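Local coordinates for molybdate-binding protein MolA (Haemophilus influenzae, PDB 3PSH), which captures molybdate or tungstate in the periplasm and serves as the solute-binding component of the low-affinity molybdate importer MolBCA, at residues K182-Y187 / N234-L239; L204-A209 / V291-A296; Y187-D192 / P245-Q250; D173-V178 / P299-D304. One frame throughout, in Å; residues are numbered along the deposited sequence.

Interaction 1 (K182-Y187 / N234-L239); sequences KRVRTY and NPAVIL
Thr186 lies beside Val237 and Tyr187 beside Ile238, the parallel register in which strands 184-187 and 237-239 meet at a closest axis approach of 4.7 Å and an angle of 36°. Three main-chain hydrogen bonds join them: Val237 N to Arg185 O, Tyr187 N to Val237 O (2.9 Å) and, the straightest, Leu239 N to Tyr187 O (2.8 Å, 171° at the hydrogen). Arg185 O also takes a weak bond from Ala236 N, so the carbonyl at the entry to the pairing carries two donors. Strand 184-188 is central in the parallel sheet of its half of the protein, flanked by 211-213 and 237-240, and the strand order 2-1-3-4 is consistent with the Rossmann-like alpha/beta domains of solute-binding proteins. Thr186 and Val237 point to one face, where the methyl CG2 of Thr186 presses on Leu239 CD1 at 3.4 Å, tighter than normal carbon contact. The hydroxyl OG1 of Thr186 turns back to Val184 O, approaching from above the carbonyl plane, while Val184 CG1 touches Val237 CG2 (3.7 Å). On the opposite face Tyr187 CB rests against Pro235 CG (3.6 Å) and Ile238 CG1; with CG anti to the backbone N (chi1 176°), the ring extends to Val230 and Trp233 of helix 227-233. Arg185, at the exposed margin, bonds through NH2 to Trp233 O.

Interaction 2 (L204-A209 / V291-A296); sequences LMMEHA and VWLAKA
Ala209 CB sits against Leu293 and Ala294, and Leu293 CD2 in turn lies against Ala209 CB and Met206 CA, in helix-to-helix apolar packing within the alpha/beta half that contains strand 184-188. The methyl of Ala209, just past the end of helix 201-208, is the bump of the first segment: it enters the shallow hollow between Leu293 and Ala294, with CB 3.5 Å from Ala294 N and 3.8 Å from Leu293 CG. Because Ala294 has only a methyl, whose CB lies 4.0 Å from that of Ala209, the two backbones come close, their CA atoms 4.3 Å apart. Leu293 is the reciprocal bump. Its CG stands anti to the backbone N (chi1 180°), and branch CD2 reaches over Ala209 CB to the other helix, 4.1 Å from Met206 CA. The CG atoms of Met205 and Met206 border CD2 more loosely, Met205 CG at 4.4 Å. No hydrogen bond crosses the interface, and the carbonyl oxygen of Ala209 is buried in it without a partner. Leu171 and Leu175 of helix 168-175 cover Ala294, helix 132-151 packs on Leu204, and helix 307-319 lies against Val291, so the contact joins helix 201-208 to helix 283-297 beside strand 184-188, whose Thr186 meets Met206.

Interaction 3 (Y187-D192 / P245-Q250); sequences YMANPD and PDVVPQ
Ala189 and Pro191, in the chain leaving strand 184-188, face Val247 of helix 247-252, and the backbones come nearest at Pro191 and Val247, 6.1 Å between their CA atoms. This helix follows strand 237-240, the sheet neighbour of strand 184-188. Val247 carries most of its segment's share of the contact by dividing its two methyls between two partners. With CG1 anti to the backbone N (chi1 171°), that branch is directed at Ala189, lying 3.6 Å from the carbonyl oxygen Ala189 O and 4.2 Å from Ala189 CB. The other branch, CG2, meets the proline ring: it is 3.7 Å from Pro191 CG and 4.0 Å from Pro191 CD, and the two side chains cross at about a right angle. Farther out, Gln250, one helical turn after Val247, extends its amide towards the backbone at Asp192. Its NE2 stops 4.3 Å from Asp192 N, a loose approach at the exposed margin; both atoms are donors, and Asp192 N is buried here without a partner. Asn190 directs its CB away from the helix; its ND2 bonds to Gln241 OE1, and the Asn190 side chain touches Tyr196 of the molybdate site and lies about 6 Å from the ion. The segment thus has one side against helix 247-252 and another near the anion site. No hydrogen bond or salt bridge joins the two segments, so it is probably shape and apolar burial around Val247 that hold the helix against this chain.

Interaction 4 (D173-V178 / P299-D304); sequences DRLGDV and PQRFQD
The C-terminal part of helix 168-175 and the type I turn from Leu175 to Val178 dock on the connection between helices 283-297 and 307-319, where two arginines reach across in opposite senses. Arg301, extended from CG to NE, grips Asp177 end-on: NH1 bonds to OD1 at 2.6 Å and NH2 to OD2 at 3.0 Å, with guanidinium and carboxylate 14° from coplanar. The same NH1 gives a bond to Arg174 O (2.8 Å) in both the carbonyl and guanidinium planes, tying the salt bridge to helix 168-175. The reverse grip is made by Arg174, whose chain bends at chi2 (-92°) and runs along Phe302. Its NH2 meets the syn lone pair of Asp304 OD2 at 2.8 Å, nearly straight at 170°, while NH1 serves Asp304 OD1 and Arg301 O. The two bidentate bridges are therefore reciprocal, each arginine also binding a main-chain oxygen of the other, and each guanidinium is held against rotation. The paired bridges lie over an apolar layer: Arg174 CB lies 3.5 Å from Phe302 CZ, and Leu175 CD2 meets the ring at its edge, 3.9 Å from CE2. On the inner side, Leu175 and Phe302 both touch Ala294 of helix 283-297.

Interactions 1 and 2 are buried, whereas 3 and 4 lie partly at the surface. The segments of interactions 1 and 3 overlap at Tyr187, which makes contacts only in interaction 1: there strand 184-188 pairs with its neighbour through main-chain bonds, while interaction 3 follows its exit to a helix by apolar contact alone. Interactions 2 and 4 both involve helix 283-297 or the chain just after it, and they touch where Leu175 meets Ala209; apolar packing in the interior gives way to paired salt bridges outside. Leu239 CD1 against Leu293 CD1 and a probable hydrogen bond from Arg183 NH1 to Glu207 O connect interactions 1 and 2, joining sheet to helices. Interaction 3 is nearest the molybdate, while interaction 4 is remote from it.

Interaction 1 (K182-Y187 / N234-L239)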
# COMPACT_ATOMS: atom_id res chain seq x y z
N LYS A 182 19.68 -12.53 14.10
CA LYS A 182 19.89 -11.09 14.41
C LYS A 182 18.85 -10.19 13.83
O LYS A 182 18.68 -9.07 14.31
CB LYS A 182 21.25 -10.58 13.91
CG LYS A 182 22.57 -11.25 14.58
CD LYS A 182 22.62 -10.99 16.10
CE LYS A 182 24.07 -11.29 16.68
NZ LYS A 182 25.09 -10.42 16.01
N ARG A 183 18.21 -10.62 12.77
CA ARG A 183 17.11 -9.80 12.21
C ARG A 183 16.18 -9.32 13.30
O ARG A 183 15.73 -10.10 14.18
CB ARG A 183 16.44 -10.71 11.15
CG ARG A 183 15.58 -10.13 10.17
CD ARG A 183 15.15 -11.34 9.20
NE ARG A 183 16.09 -11.50 8.06
CZ ARG A 183 16.16 -10.61 7.04
NH1 ARG A 183 15.36 -9.52 7.05
NH2 ARG A 183 17.03 -10.71 6.00
N VAL A 184 15.76 -8.04 13.18
CA VAL A 184 15.03 -7.33 14.28
C VAL A 184 13.56 -7.79 14.27
O VAL A 184 12.90 -7.72 13.19
CB VAL A 184 15.12 -5.79 14.09
CG1 VAL A 184 14.23 -5.14 15.20
CG2 VAL A 184 16.55 -5.31 14.16
N ARG A 185 13.07 -8.37 15.38
CA ARG A 185 11.65 -8.85 15.48
C ARG A 185 10.69 -7.69 15.73
O ARG A 185 10.72 -7.04 16.77
CB ARG A 185 11.54 -9.88 16.59
CG ARG A 185 12.34 -11.17 16.13
CD ARG A 185 12.38 -12.29 17.19
NE ARG A 185 11.03 -12.58 17.74
CZ ARG A 185 10.02 -13.28 17.20
NH1 ARG A 185 10.08 -13.85 15.95
NH2 ARG A 185 8.90 -13.41 17.98
N THR A 186 9.75 -7.51 14.75
CA THR A 186 9.00 -6.30 14.63
C THR A 186 7.54 -6.64 14.49
O THR A 186 7.26 -7.73 13.96
CB THR A 186 9.53 -5.52 13.39
OG1 THR A 186 10.96 -5.30 13.47
CG2 THR A 186 8.87 -4.21 13.21
N TYR A 187 6.67 -5.74 14.96
CA TYR A 187 5.24 -6.03 14.93
C TYR A 187 4.54 -4.80 14.42
O TYR A 187 4.80 -3.69 14.89
CB TYR A 187 4.79 -6.29 16.38
CG TYR A 187 3.28 -6.53 16.49
CD1 TYR A 187 2.73 -7.80 16.15
CD2 TYR A 187 2.42 -5.53 16.97
CE1 TYR A 187 1.32 -8.03 16.26
CE2 TYR A 187 0.98 -5.78 17.07
CZ TYR A 187 0.49 -7.04 16.73
OH TYR A 187 -0.87 -7.12 16.81
N ASN A 234 6.28 -11.08 21.72
CA ASN A 234 7.23 -10.21 22.40
C ASN A 234 8.19 -9.42 21.42
O ASN A 234 9.43 -9.54 21.42
CB ASN A 234 8.05 -10.98 23.51
CG ASN A 234 8.74 -9.98 24.40
OD1 ASN A 234 8.16 -8.90 24.63
ND2 ASN A 234 9.96 -10.29 24.87
N PRO A 235 7.61 -8.61 20.52
CA PRO A 235 8.44 -8.00 19.54
C PRO A 235 9.36 -6.98 20.16
O PRO A 235 8.97 -6.31 21.16
CB PRO A 235 7.44 -7.21 18.67
CG PRO A 235 6.12 -7.05 19.62
CD PRO A 235 6.15 -8.39 20.29
N ALA A 236 10.56 -6.84 19.53
CA ALA A 236 11.56 -5.82 19.94
C ALA A 236 11.17 -4.38 19.57
O ALA A 236 11.50 -3.37 20.25
CB ALA A 236 12.95 -6.14 19.29
N VAL A 237 10.38 -4.29 18.49
CA VAL A 237 10.04 -3.01 17.86
C VAL A 237 8.54 -3.12 17.48
O VAL A 237 8.13 -4.13 16.92
CB VAL A 237 10.84 -2.78 16.65
CG1 VAL A 237 10.36 -1.51 15.98
CG2 VAL A 237 12.33 -2.53 16.98
N ILE A 238 7.78 -2.10 17.78
CA ILE A 238 6.38 -1.98 17.31
C ILE A 238 6.26 -0.82 16.37
O ILE A 238 6.76 0.25 16.63
CB ILE A 238 5.32 -1.96 18.44
CG1 ILE A 238 5.21 -3.29 19.13
CG2 ILE A 238 3.90 -1.54 17.98
CD1 ILE A 238 4.44 -3.14 20.56
N LEU A 239 5.62 -1.05 15.19
CA LEU A 239 5.43 -0.02 14.18
C LEU A 239 3.93 0.22 14.06
O LEU A 239 3.12 -0.72 14.30
CB LEU A 239 6.04 -0.45 12.81
CG LEU A 239 7.60 -0.72 12.96
CD1 LEU A 239 8.07 -1.25 11.69
CD2 LEU A 239 8.37 0.68 13.27
O HOH W 1 10.86 -11.34 19.81

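Interaction 2 (L204-A209 / V291-A296)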
# COMPACT_ATOMS: atom_id res chain seq x y z
N LEU A 204 7.46 -8.01 3.86
CA LEU A 204 8.50 -7.77 2.84
C LEU A 204 9.23 -6.50 3.16
O LEU A 204 10.46 -6.40 3.06
CB LEU A 204 7.94 -7.71 1.41
CG LEU A 204 7.60 -9.17 0.91
CD1 LEU A 204 6.69 -9.07 -0.23
CD2 LEU A 204 8.89 -9.80 0.44
N MET A 205 8.47 -5.47 3.56
CA MET A 205 9.16 -4.19 3.92
C MET A 205 10.10 -4.42 5.09
O MET A 205 11.24 -3.97 5.03
CB MET A 205 8.17 -3.08 4.30
CG MET A 205 8.86 -1.74 4.66
SD MET A 205 7.48 -0.53 5.08
CE MET A 205 7.01 -1.09 6.70
N MET A 206 9.62 -5.22 6.04
CA MET A 206 10.45 -5.55 7.22
C MET A 206 11.67 -6.37 6.74
O MET A 206 12.84 -5.99 7.03
CB MET A 206 9.62 -6.34 8.18
CG MET A 206 8.54 -5.42 8.78
SD MET A 206 7.63 -6.35 9.98
CE MET A 206 6.35 -5.18 10.64
N GLU A 207 11.49 -7.33 5.85
CA GLU A 207 12.68 -8.16 5.44
C GLU A 207 13.74 -7.36 4.75
O GLU A 207 14.98 -7.52 4.98
CB GLU A 207 12.21 -9.27 4.48
CG GLU A 207 11.51 -10.36 5.23
CD GLU A 207 10.85 -11.40 4.24
OE1 GLU A 207 11.12 -11.27 3.02
OE2 GLU A 207 10.19 -12.31 4.74
N HIS A 208 13.33 -6.45 3.87
CA HIS A 208 14.28 -5.66 3.08
C HIS A 208 15.07 -4.66 3.94
O HIS A 208 16.12 -4.20 3.56
CB HIS A 208 13.56 -4.94 1.96
CG HIS A 208 13.18 -5.85 0.83
ND1 HIS A 208 14.04 -6.16 -0.23
CD2 HIS A 208 12.01 -6.50 0.58
CE1 HIS A 208 13.41 -6.99 -1.07
NE2 HIS A 208 12.20 -7.23 -0.59
N ALA A 209 14.52 -4.33 5.10
CA ALA A 209 15.23 -3.41 5.99
C ALA A 209 15.84 -4.16 7.19
O ALA A 209 16.07 -3.60 8.26
CB ALA A 209 14.25 -2.26 6.46
N VAL A 291 13.99 2.42 3.12
CA VAL A 291 15.26 3.14 3.48
C VAL A 291 15.02 3.78 4.89
O VAL A 291 15.88 3.64 5.79
CB VAL A 291 15.69 4.20 2.43
CG1 VAL A 291 16.96 4.93 2.90
CG2 VAL A 291 15.91 3.52 1.03
N TRP A 292 13.86 4.44 5.13
CA TRP A 292 13.59 4.90 6.51
C TRP A 292 13.71 3.82 7.57
O TRP A 292 14.39 4.05 8.63
CB TRP A 292 12.20 5.54 6.58
CG TRP A 292 11.90 6.06 7.99
CD1 TRP A 292 12.15 7.32 8.45
CD2 TRP A 292 11.19 5.39 9.02
NE1 TRP A 292 11.73 7.46 9.75
CE2 TRP A 292 11.13 6.27 10.14
CE3 TRP A 292 10.66 4.06 9.15
CZ2 TRP A 292 10.54 5.87 11.38
CZ3 TRP A 292 10.09 3.64 10.42
CH2 TRP A 292 10.02 4.58 11.49
N LEU A 293 13.10 2.63 7.31
CA LEU A 293 13.09 1.64 8.36
C LEU A 293 14.56 1.10 8.53
O LEU A 293 15.01 0.81 9.66
CB LEU A 293 12.11 0.48 8.01
CG LEU A 293 11.99 -0.64 9.04
CD1 LEU A 293 11.53 -0.10 10.41
CD2 LEU A 293 10.97 -1.65 8.47
N ALA A 294 15.27 0.95 7.39
CA ALA A 294 16.66 0.42 7.45
C ALA A 294 17.48 1.40 8.29
O ALA A 294 18.24 0.97 9.15
CB ALA A 294 17.25 0.29 6.08
N LYS A 295 17.32 2.73 8.07
CA LYS A 295 18.14 3.71 8.77
C LYS A 295 17.75 3.78 10.25
O LYS A 295 18.59 4.12 11.12
CB LYS A 295 18.00 5.14 8.16
CG LYS A 295 18.51 5.40 6.84
CD LYS A 295 18.40 6.95 6.44
CE LYS A 295 19.06 8.06 7.40
NZ LYS A 295 20.55 8.16 7.20
N ALA A 296 16.46 3.58 10.53
CA ALA A 296 15.98 3.60 11.89
C ALA A 296 16.62 2.45 12.68
O ALA A 296 16.90 2.57 13.86
CB ALA A 296 14.39 3.53 11.91

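Interaction 3 (Y187-D192 / P245-Q250)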
# COMPACT_ATOMS: atom_id res chain seq x y z
N TYR A 187 6.67 -5.74 14.96
CA TYR A 187 5.24 -6.03 14.93
C TYR A 187 4.54 -4.80 14.42
O TYR A 187 4.80 -3.69 14.89
CB TYR A 187 4.79 -6.29 16.38
CG TYR A 187 3.28 -6.53 16.49
CD1 TYR A 187 2.73 -7.80 16.15
CD2 TYR A 187 2.42 -5.53 16.97
CE1 TYR A 187 1.32 -8.03 16.26
CE2 TYR A 187 0.98 -5.78 17.07
CZ TYR A 187 0.49 -7.04 16.73
OH TYR A 187 -0.87 -7.12 16.81
N MET A 188 3.57 -5.04 13.52
CA MET A 188 2.75 -3.97 12.99
C MET A 188 1.41 -3.91 13.77
O MET A 188 0.59 -4.78 13.64
CB MET A 188 2.59 -4.21 11.46
CG MET A 188 1.62 -3.30 10.84
SD MET A 188 1.92 -1.53 11.07
CE MET A 188 3.35 -1.38 10.33
N ALA A 189 1.20 -2.85 14.50
CA ALA A 189 -0.05 -2.73 15.32
C ALA A 189 -1.04 -1.77 14.60
O ALA A 189 -0.79 -0.59 14.47
CB ALA A 189 0.33 -2.17 16.74
N ASN A 190 -2.10 -2.36 14.04
CA ASN A 190 -3.24 -1.64 13.46
C ASN A 190 -4.35 -1.51 14.52
O ASN A 190 -4.27 -2.16 15.59
CB ASN A 190 -3.73 -2.36 12.19
CG ASN A 190 -3.01 -1.87 10.97
OD1 ASN A 190 -1.80 -1.86 10.91
ND2 ASN A 190 -3.79 -1.43 9.96
N PRO A 191 -5.35 -0.66 14.27
CA PRO A 191 -6.45 -0.40 15.25
C PRO A 191 -7.11 -1.68 15.69
O PRO A 191 -7.09 -2.74 15.00
CB PRO A 191 -7.42 0.47 14.44
CG PRO A 191 -6.49 1.28 13.62
CD PRO A 191 -5.48 0.23 13.11
N ASP A 192 -7.60 -1.65 16.93
CA ASP A 192 -8.38 -2.81 17.40
C ASP A 192 -7.71 -4.21 17.32
O ASP A 192 -8.33 -5.12 16.78
CB ASP A 192 -9.74 -2.79 16.67
CG ASP A 192 -10.48 -1.50 16.94
OD1 ASP A 192 -10.56 -1.13 18.13
OD2 ASP A 192 -10.91 -0.83 15.97
N PRO A 245 -2.54 7.19 13.62
CA PRO A 245 -1.64 7.68 14.63
C PRO A 245 -2.15 7.47 16.05
O PRO A 245 -1.31 7.34 16.98
CB PRO A 245 -1.62 9.18 14.33
CG PRO A 245 -2.96 9.48 13.71
CD PRO A 245 -3.17 8.26 12.83
N ASP A 246 -3.49 7.39 16.25
CA ASP A 246 -4.05 7.16 17.62
C ASP A 246 -3.56 5.83 18.22
O ASP A 246 -3.63 5.61 19.48
CB ASP A 246 -5.59 7.15 17.58
CG ASP A 246 -6.22 8.52 17.23
OD1 ASP A 246 -5.49 9.56 17.14
OD2 ASP A 246 -7.47 8.53 17.07
N VAL A 247 -3.12 4.91 17.36
CA VAL A 247 -2.69 3.61 17.88
C VAL A 247 -1.45 3.74 18.80
O VAL A 247 -1.33 2.93 19.76
CB VAL A 247 -2.52 2.54 16.74
CG1 VAL A 247 -1.88 1.30 17.29
CG2 VAL A 247 -3.87 2.29 16.10
N VAL A 248 -0.59 4.71 18.59
CA VAL A 248 0.62 4.83 19.42
C VAL A 248 0.28 5.21 20.90
O VAL A 248 0.66 4.46 21.80
CB VAL A 248 1.61 5.83 18.80
CG1 VAL A 248 2.87 6.12 19.69
CG2 VAL A 248 2.13 5.28 17.38
N PRO A 249 -0.44 6.31 21.12
CA PRO A 249 -0.82 6.60 22.56
C PRO A 249 -1.65 5.53 23.20
O PRO A 249 -1.45 5.27 24.38
CB PRO A 249 -1.50 8.00 22.48
CG PRO A 249 -2.11 7.92 20.99
CD PRO A 249 -0.87 7.40 20.25
N GLN A 250 -2.54 4.87 22.46
CA GLN A 250 -3.31 3.70 22.87
C GLN A 250 -2.40 2.64 23.45
O GLN A 250 -2.64 2.12 24.56
CB GLN A 250 -4.03 3.17 21.64
CG GLN A 250 -4.91 2.01 21.80
CD GLN A 250 -5.89 2.00 20.63
OE1 GLN A 250 -6.33 3.08 20.16
NE2 GLN A 250 -6.16 0.81 20.10

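Interaction 4 (D173-V178 / P299-D304)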
# COMPACT_ATOMS: atom_id res chain seq x y z
N ASP A 173 22.73 -4.74 -0.34
CA ASP A 173 24.23 -4.68 -0.18
C ASP A 173 24.55 -4.37 1.30
O ASP A 173 25.39 -5.05 1.91
CB ASP A 173 24.81 -3.56 -1.06
CG ASP A 173 24.93 -3.98 -2.54
OD1 ASP A 173 24.78 -5.17 -2.87
OD2 ASP A 173 25.19 -3.10 -3.33
N ARG A 174 23.87 -3.39 1.87
CA ARG A 174 24.24 -2.92 3.26
C ARG A 174 23.75 -3.83 4.33
O ARG A 174 24.24 -3.77 5.45
CB ARG A 174 23.73 -1.49 3.53
CG ARG A 174 24.16 -0.43 2.42
CD ARG A 174 25.51 0.21 2.90
NE ARG A 174 25.99 1.20 1.96
CZ ARG A 174 25.94 2.53 2.13
NH1 ARG A 174 25.39 3.08 3.21
NH2 ARG A 174 26.42 3.32 1.20
N LEU A 175 22.77 -4.72 4.04
CA LEU A 175 22.16 -5.53 5.08
C LEU A 175 22.29 -7.02 4.73
O LEU A 175 21.80 -7.85 5.45
CB LEU A 175 20.64 -5.21 5.31
CG LEU A 175 20.44 -3.73 5.68
CD1 LEU A 175 18.88 -3.38 5.83
CD2 LEU A 175 21.18 -3.45 6.96
N GLY A 176 23.07 -7.31 3.70
CA GLY A 176 23.34 -8.71 3.26
C GLY A 176 23.97 -9.69 4.24
O GLY A 176 23.85 -10.93 4.01
N ASP A 177 24.64 -9.16 5.29
CA ASP A 177 25.20 -9.99 6.40
C ASP A 177 24.32 -10.13 7.63
O ASP A 177 24.73 -10.74 8.64
CB ASP A 177 26.52 -9.38 6.88
CG ASP A 177 26.31 -7.99 7.49
OD1 ASP A 177 25.63 -7.16 6.87
OD2 ASP A 177 26.84 -7.77 8.56
N VAL A 178 23.10 -9.62 7.58
CA VAL A 178 22.22 -9.83 8.71
C VAL A 178 21.62 -11.24 8.78
O VAL A 178 20.70 -11.60 8.03
CB VAL A 178 21.12 -8.75 8.77
CG1 VAL A 178 20.26 -8.95 9.98
CG2 VAL A 178 21.80 -7.37 8.83
N PRO A 299 21.18 2.59 12.03
CA PRO A 299 21.63 3.97 11.66
C PRO A 299 23.14 4.05 11.26
O PRO A 299 23.49 4.82 10.38
CB PRO A 299 21.39 4.76 12.91
CG PRO A 299 21.36 3.66 14.11
CD PRO A 299 20.61 2.51 13.39
N GLN A 300 23.98 3.21 11.87
CA GLN A 300 25.42 3.32 11.64
C GLN A 300 25.81 2.75 10.31
O GLN A 300 27.00 2.81 9.96
CB GLN A 300 26.15 2.56 12.77
CG GLN A 300 25.89 3.20 14.18
CD GLN A 300 25.84 4.74 14.10
OE1 GLN A 300 26.64 5.41 13.38
NE2 GLN A 300 24.81 5.34 14.81
N ARG A 301 24.82 2.18 9.57
CA ARG A 301 25.18 1.63 8.23
C ARG A 301 24.72 2.54 7.13
O ARG A 301 25.03 2.23 5.96
CB ARG A 301 24.62 0.24 7.92
CG ARG A 301 25.08 -0.85 8.85
CD ARG A 301 24.35 -2.24 8.53
NE ARG A 301 24.88 -3.22 9.48
CZ ARG A 301 25.12 -4.50 9.15
NH1 ARG A 301 24.92 -4.91 7.92
NH2 ARG A 301 25.66 -5.39 10.00
N PHE A 302 24.04 3.67 7.50
CA PHE A 302 23.40 4.51 6.51
C PHE A 302 23.67 6.02 6.69
O PHE A 302 22.88 6.83 6.28
CB PHE A 302 21.86 4.21 6.47
CG PHE A 302 21.57 2.83 5.96
CD1 PHE A 302 21.68 2.52 4.58
CD2 PHE A 302 21.25 1.80 6.90
CE1 PHE A 302 21.41 1.17 4.12
CE2 PHE A 302 20.97 0.45 6.44
CZ PHE A 302 21.05 0.15 5.01
N GLN A 303 24.76 6.38 7.37
CA GLN A 303 24.96 7.82 7.65
C GLN A 303 25.18 8.70 6.48
O GLN A 303 24.83 9.88 6.53
CB GLN A 303 26.13 7.91 8.70
CG GLN A 303 25.78 7.38 10.12
CD GLN A 303 24.72 8.15 10.86
OE1 GLN A 303 24.49 9.35 10.62
NE2 GLN A 303 24.16 7.52 11.85
N ASP A 304 25.66 8.10 5.39
CA ASP A 304 25.84 8.76 4.12
C ASP A 304 24.55 8.90 3.34
O ASP A 304 24.57 9.51 2.27
CB ASP A 304 26.79 8.04 3.10
CG ASP A 304 26.41 6.56 2.86
OD1 ASP A 304 26.10 5.92 3.92
OD2 ASP A 304 26.54 6.02 1.75